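Local coordinates for protein N-acetylglucosamine 2-epimerase (Xylella fastidiosa, PDB 3GT5) that probably acts as an isomerase of the N-acylglucosamine 2-epimerase family, whose members typically interconvert sugars such as N-acetylglucosamine and N-acetylmannosamine, at residues S284-A287 / V288-G291; N175-M178 / C179-M182. All coordinates share one frame; numbering follows the deposited sequence.

Contact 1 (S284-A287 / V288-G291)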
ATOM      1  N   SER A 284      17.288   2.680   9.760  1.00 20.97           N
ATOM      2  CA  SER A 284      16.172   3.616  10.080  1.00 20.60           C
ATOM      3  C   SER A 284      15.543   3.493  11.470  1.00 19.72           C
ATOM      4  O   SER A 284      14.794   4.365  11.825  1.00 18.40           O
ATOM      5  CB  SER A 284      15.052   3.509   9.030  1.00 21.77           C
ATOM      6  OG  SER A 284      14.480   2.212   9.104  1.00 23.85           O
ATOM      7  N   TRP A 285      15.843   2.453  12.246  1.00 19.12           N
ATOM      8  CA  TRP A 285      15.229   2.289  13.566  1.00 19.97           C
ATOM      9  C   TRP A 285      15.846   3.299  14.539  1.00 21.53           C
ATOM     10  O   TRP A 285      17.071   3.390  14.635  1.00 20.88           O
ATOM     11  CB  TRP A 285      15.417   0.869  14.091  1.00 19.82           C
ATOM     12  CG  TRP A 285      14.875   0.661  15.476  1.00 20.77           C
ATOM     13  CD1 TRP A 285      15.603   0.596  16.651  1.00 22.14           C
ATOM     14  CD2 TRP A 285      13.498   0.508  15.859  1.00 22.78           C
ATOM     15  NE1 TRP A 285      14.757   0.404  17.720  1.00 24.84           N
ATOM     16  CE2 TRP A 285      13.468   0.341  17.266  1.00 22.12           C
ATOM     17  CE3 TRP A 285      12.281   0.485  15.148  1.00 21.50           C
ATOM     18  CZ2 TRP A 285      12.270   0.155  17.977  1.00 23.33           C
ATOM     19  CZ3 TRP A 285      11.086   0.288  15.862  1.00 22.96           C
ATOM     20  CH2 TRP A 285      11.092   0.134  17.256  1.00 22.22           C
ATOM     21  N   ASP A 286      14.995   4.092  15.184  1.00 21.75           N
ATOM     22  CA  ASP A 286      15.384   5.066  16.205  1.00 23.90           C
ATOM     23  C   ASP A 286      15.591   4.300  17.540  1.00 25.36           C
ATOM     24  O   ASP A 286      14.640   3.987  18.223  1.00 25.90           O
ATOM     25  CB  ASP A 286      14.309   6.144  16.284  1.00 24.07           C
ATOM     26  CG  ASP A 286      14.697   7.345  17.153  1.00 26.23           C
ATOM     27  OD1 ASP A 286      14.095   8.447  16.917  1.00 30.55           O
ATOM     28  OD2 ASP A 286      15.526   7.150  18.059  1.00 28.64           O
ATOM     29  N   ALA A 287      16.842   3.970  17.888  1.00 27.19           N
ATOM     30  CA  ALA A 287      17.104   3.164  19.084  1.00 28.59           C
ATOM     31  C   ALA A 287      16.822   3.979  20.346  1.00 30.13           C
ATOM     32  O   ALA A 287      16.579   3.398  21.390  1.00 32.18           O
ATOM     33  CB  ALA A 287      18.538   2.597  19.092  1.00 29.09           C
ATOM     34  N   VAL A 288      16.799   5.305  20.233  1.00 31.39           N
ATOM     35  CA  VAL A 288      16.555   6.181  21.381  1.00 32.45           C
ATOM     36  C   VAL A 288      15.051   6.381  21.665  1.00 32.49           C
ATOM     37  O   VAL A 288      14.588   6.078  22.762  1.00 34.62           O
ATOM     38  CB  VAL A 288      17.259   7.548  21.202  1.00 32.36           C
ATOM     39  CG1 VAL A 288      16.969   8.493  22.403  1.00 33.53           C
ATOM     40  CG2 VAL A 288      18.753   7.353  21.018  1.00 33.32           C
ATOM     41  N   ARG A 289      14.309   6.863  20.671  1.00 31.38           N
ATOM     42  CA  ARG A 289      12.891   7.233  20.816  1.00 30.20           C
ATOM     43  C   ARG A 289      11.903   6.159  20.306  1.00 28.85           C
ATOM     44  O   ARG A 289      10.705   6.250  20.560  1.00 29.24           O
ATOM     45  CB  ARG A 289      12.668   8.574  20.126  1.00 30.23           C
ATOM     46  CG  ARG A 289      13.621   9.671  20.650  1.00 30.88           C
ATOM     47  CD  ARG A 289      13.637  10.984  19.818  1.00 33.39           C
ATOM     48  NE  ARG A 289      14.104  10.775  18.441  1.00 35.05           N
ATOM     49  CZ  ARG A 289      14.114  11.705  17.483  1.00 37.09           C
ATOM     50  NH1 ARG A 289      13.729  12.959  17.740  1.00 39.96           N
ATOM     51  NH2 ARG A 289      14.526  11.393  16.257  1.00 38.13           N
ATOM     52  N   GLY A 290      12.412   5.129  19.629  1.00 26.87           N
ATOM     53  CA  GLY A 290      11.554   4.078  19.040  1.00 25.63           C
ATOM     54  C   GLY A 290      11.053   4.460  17.658  1.00 23.58           C
ATOM     55  O   GLY A 290      10.913   5.642  17.329  1.00 22.75           O
ATOM     56  N   GLY A 291      10.791   3.438  16.829  1.00 22.10           N
ATOM     57  CA  GLY A 291      10.063   3.650  15.562  1.00 21.78           C
ATOM     58  C   GLY A 291      11.031   3.747  14.389  1.00 21.52           C
ATOM     59  O   GLY A 291      12.171   4.129  14.557  1.00 21.87           O
TER

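Contact 2 (N175-M178 / C179-M182)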
ATOM      1  N   ASN A 175       4.998   0.422  -9.562  1.00 14.76           N
ATOM      2  CA  ASN A 175       5.344  -0.953  -9.888  1.00 15.31           C
ATOM      3  C   ASN A 175       5.248  -1.864  -8.680  1.00 15.70           C
ATOM      4  O   ASN A 175       4.849  -3.028  -8.771  1.00 15.73           O
ATOM      5  CB  ASN A 175       6.717  -0.965 -10.561  1.00 14.45           C
ATOM      6  CG  ASN A 175       6.614  -0.535 -12.007  1.00 16.64           C
ATOM      7  OD1 ASN A 175       6.172  -1.315 -12.842  1.00 16.57           O
ATOM      8  ND2 ASN A 175       6.979   0.737 -12.316  1.00 16.63           N
ATOM      9  N   MET A 176       5.632  -1.335  -7.516  1.00 14.36           N
ATOM     10  CA  MET A 176       5.505  -2.048  -6.234  1.00 13.72           C
ATOM     11  C   MET A 176       4.034  -2.342  -5.900  1.00 14.44           C
ATOM     12  O   MET A 176       3.669  -3.497  -5.590  1.00 14.70           O
ATOM     13  CB  MET A 176       6.139  -1.219  -5.108  1.00 13.60           C
ATOM     14  CG  MET A 176       6.260  -1.930  -3.765  1.00 14.97           C
ATOM     15  SD  MET A 176       6.749  -0.778  -2.349  1.00 10.03           S
ATOM     16  CE  MET A 176       5.302   0.214  -2.422  1.00 18.08           C
ATOM     17  N   HIS A 177       3.178  -1.316  -6.010  1.00 14.43           N
ATOM     18  CA  HIS A 177       1.754  -1.525  -5.788  1.00 14.83           C
ATOM     19  C   HIS A 177       1.139  -2.385  -6.861  1.00 14.93           C
ATOM     20  O   HIS A 177       0.181  -3.095  -6.580  1.00 15.40           O
ATOM     21  CB  HIS A 177       1.020  -0.222  -5.561  1.00 14.28           C
ATOM     22  CG  HIS A 177       1.386   0.398  -4.253  1.00 17.81           C
ATOM     23  ND1 HIS A 177       1.030  -0.178  -3.051  1.00 20.23           N
ATOM     24  CD2 HIS A 177       2.123   1.494  -3.949  1.00 20.53           C
ATOM     25  CE1 HIS A 177       1.516   0.555  -2.061  1.00 23.08           C
ATOM     26  NE2 HIS A 177       2.169   1.579  -2.580  1.00 19.89           N
ATOM     27  N   MET A 178       1.648  -2.301  -8.089  1.00 16.01           N
ATOM     28  CA  MET A 178       1.155  -3.177  -9.152  1.00 16.97           C
ATOM     29  C   MET A 178       1.538  -4.643  -8.872  1.00 16.84           C
ATOM     30  O   MET A 178       0.753  -5.526  -9.145  1.00 17.00           O
ATOM     31  CB  MET A 178       1.626  -2.729 -10.548  1.00 17.70           C
ATOM     32  CG  MET A 178       0.824  -3.375 -11.711  1.00 18.01           C
ATOM     33  SD  MET A 178      -0.946  -2.998 -11.735  1.00 13.09           S
ATOM     34  CE  MET A 178      -0.776  -1.295 -12.284  1.00 22.21           C
ATOM     35  N   CYS A 179       2.716  -4.908  -8.312  1.00 16.90           N
ATOM     36  CA  CYS A 179       3.099  -6.279  -7.927  1.00 17.26           C
ATOM     37  C   CYS A 179       2.095  -6.802  -6.891  1.00 17.93           C
ATOM     38  O   CYS A 179       1.553  -7.913  -7.028  1.00 15.93           O
ATOM     39  CB  CYS A 179       4.551  -6.331  -7.420  1.00 17.52           C
ATOM     40  SG  CYS A 179       5.089  -7.881  -6.732  1.00 18.79           S
ATOM     41  N   GLU A 180       1.806  -5.974  -5.878  1.00 17.22           N
ATOM     42  CA  GLU A 180       0.792  -6.273  -4.873  1.00 16.75           C
ATOM     43  C   GLU A 180      -0.585  -6.567  -5.487  1.00 16.88           C
ATOM     44  O   GLU A 180      -1.240  -7.564  -5.080  1.00 17.01           O
ATOM     45  CB  GLU A 180       0.698  -5.068  -3.921  1.00 19.59           C
ATOM     46  CG  GLU A 180      -0.425  -5.099  -2.920  1.00 20.86           C
ATOM     47  CD  GLU A 180      -0.649  -3.695  -2.270  1.00 28.31           C
ATOM     48  OE1 GLU A 180      -0.048  -2.687  -2.756  1.00 30.94           O
ATOM     49  OE2 GLU A 180      -1.425  -3.565  -1.287  1.00 28.36           O
ATOM     50  N   ALA A 181      -1.021  -5.724  -6.448  1.00 15.74           N
ATOM     51  CA  ALA A 181      -2.317  -5.895  -7.108  1.00 16.31           C
ATOM     52  C   ALA A 181      -2.342  -7.146  -7.945  1.00 15.75           C
ATOM     53  O   ALA A 181      -3.377  -7.825  -7.978  1.00 16.12           O
ATOM     54  CB  ALA A 181      -2.695  -4.670  -8.000  1.00 15.32           C
ATOM     55  N   MET A 182      -1.206  -7.480  -8.580  1.00 15.13           N
ATOM     56  CA  MET A 182      -1.136  -8.674  -9.406  1.00 15.98           C
ATOM     57  C   MET A 182      -1.197  -9.948  -8.573  1.00 16.85           C
ATOM     58  O   MET A 182      -1.846 -10.922  -8.983  1.00 16.55           O
ATOM     59  CB  MET A 182       0.063  -8.660 -10.348  1.00 15.07           C
ATOM     60  CG  MET A 182      -0.052  -7.640 -11.473  1.00 16.17           C
ATOM     61  SD  MET A 182      -1.450  -7.879 -12.664  1.00 13.75           S
ATOM     62  CE  MET A 182      -1.207  -6.339 -13.641  1.00 21.52           C
TER

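Contact 1 (S284-A287 / V288-G291)
A tight reversal at the end of helix 269-284 brings Asp286 against Arg289 and the Gly290-Gly291 pair. The backbone of Asp286 hydrogen-bonds to the returning chain twice. Its carbonyl O takes the amide N of Gly290 at 2.9 Å, an alpha-turn closure, and its own N gives a nearly straight bond (172°) to Gly291 O. The carboxylate is split between two jobs. OD2 accepts two backbone N-H groups: Arg289 N at 2.9 Å, from well above the carboxylate plane, and, weakly, Val288 N, the i+2 amide of an Asx turn. OD1 uses its syn lone pair for Arg289 NE at 2.8 Å, with a weaker bond from NH2, and Lys307 is a further salt-bridge partner. This loop leads from one helix of the alpha/alpha barrel to strand 295-296. Trp285, its chi1 near trans (177°), lays its ring along the returning chain, where Gly291 N sits over one face, 3.3 Å from CZ3. Gly290 and Gly291 both run at positive phi, with backbone angles that suit glycine. Arg289 is also bridged to Asp361 and Asp305, which should steady its guanidinium, while Trp334 meets the Trp285 ring edge-to-face.

Contact 2 (N175-M178 / C179-M182)
His177 and Glu180 pair one turn apart on helix 172-189, a buried helix of the alpha/alpha barrel expected of this family, and their side chains run side by side in the same direction. The imidazole gives its ND1 hydrogen to Glu180 OE1 over 2.7 Å, with a nearly straight N-H...O angle of 165°. OE1 lies at the ring edge, close to its plane, and is approached almost along its C-O axis, although ring and carboxylate planes are turned 43° apart. Glu180 reaches that edge with a trans first torsion (chi1 172°) and a chain that stays extended beyond CG. Its other oxygen, OE2, is hydrogen-bonded to Tyr377 OH, so both carboxylate oxygens are held and its rotation should be restrained. Over one face of the imidazole, toward the rim, Met176 folds its methyl, CE being 3.4 Å from His177 NE2. Phe117 and Tyr113 also meet the ring, their planes inclined to it by intermediate angles.

Beneath these side chains runs regular alpha-helical hydrogen bonding: Ala181 N reaches His177 O at 2.9 Å and Glu180 N reaches Met176 O at 3.1 Å, part of the helical rise that places His177 and Glu180 on neighbouring turns of one side. Round the helix, Met178 and Met182 form an apolar patch against Leu201 and Ala198 of helix 192-211 and Tyr156 of strand 155-160. Asn175, a turn earlier, secures the same side by hydrogen-bonding with Tyr156 N and Gly171 O through its amide. Met178, bent at both chi2 and chi3, passes slantwise across the Met182 side chain; there the sulfur SD of Met178 touches the methyl CE of Met182 at 3.9 Å.

How the contacts relate
From the N terminus the chain reaches contact 2 first, in the N-terminal half of helix 172-189, where 175-178 and 179-182 are successive turns of one helix and no loop is closed. About a hundred residues later, after helices 192-211, 247-263 and 269-284, contact 1 closes the short reversal that heads for strand 295-296. The two are in series, neither nested nor crossing. Their centres lie 29 Å apart, with nearest atoms about 14 Å from each other. Contact 2 sits deep in the barrel among helices 112-127, 192-211 and 247-263, whereas contact 1 lies farther out and ties the end of helix 269-284 to helix 329-346.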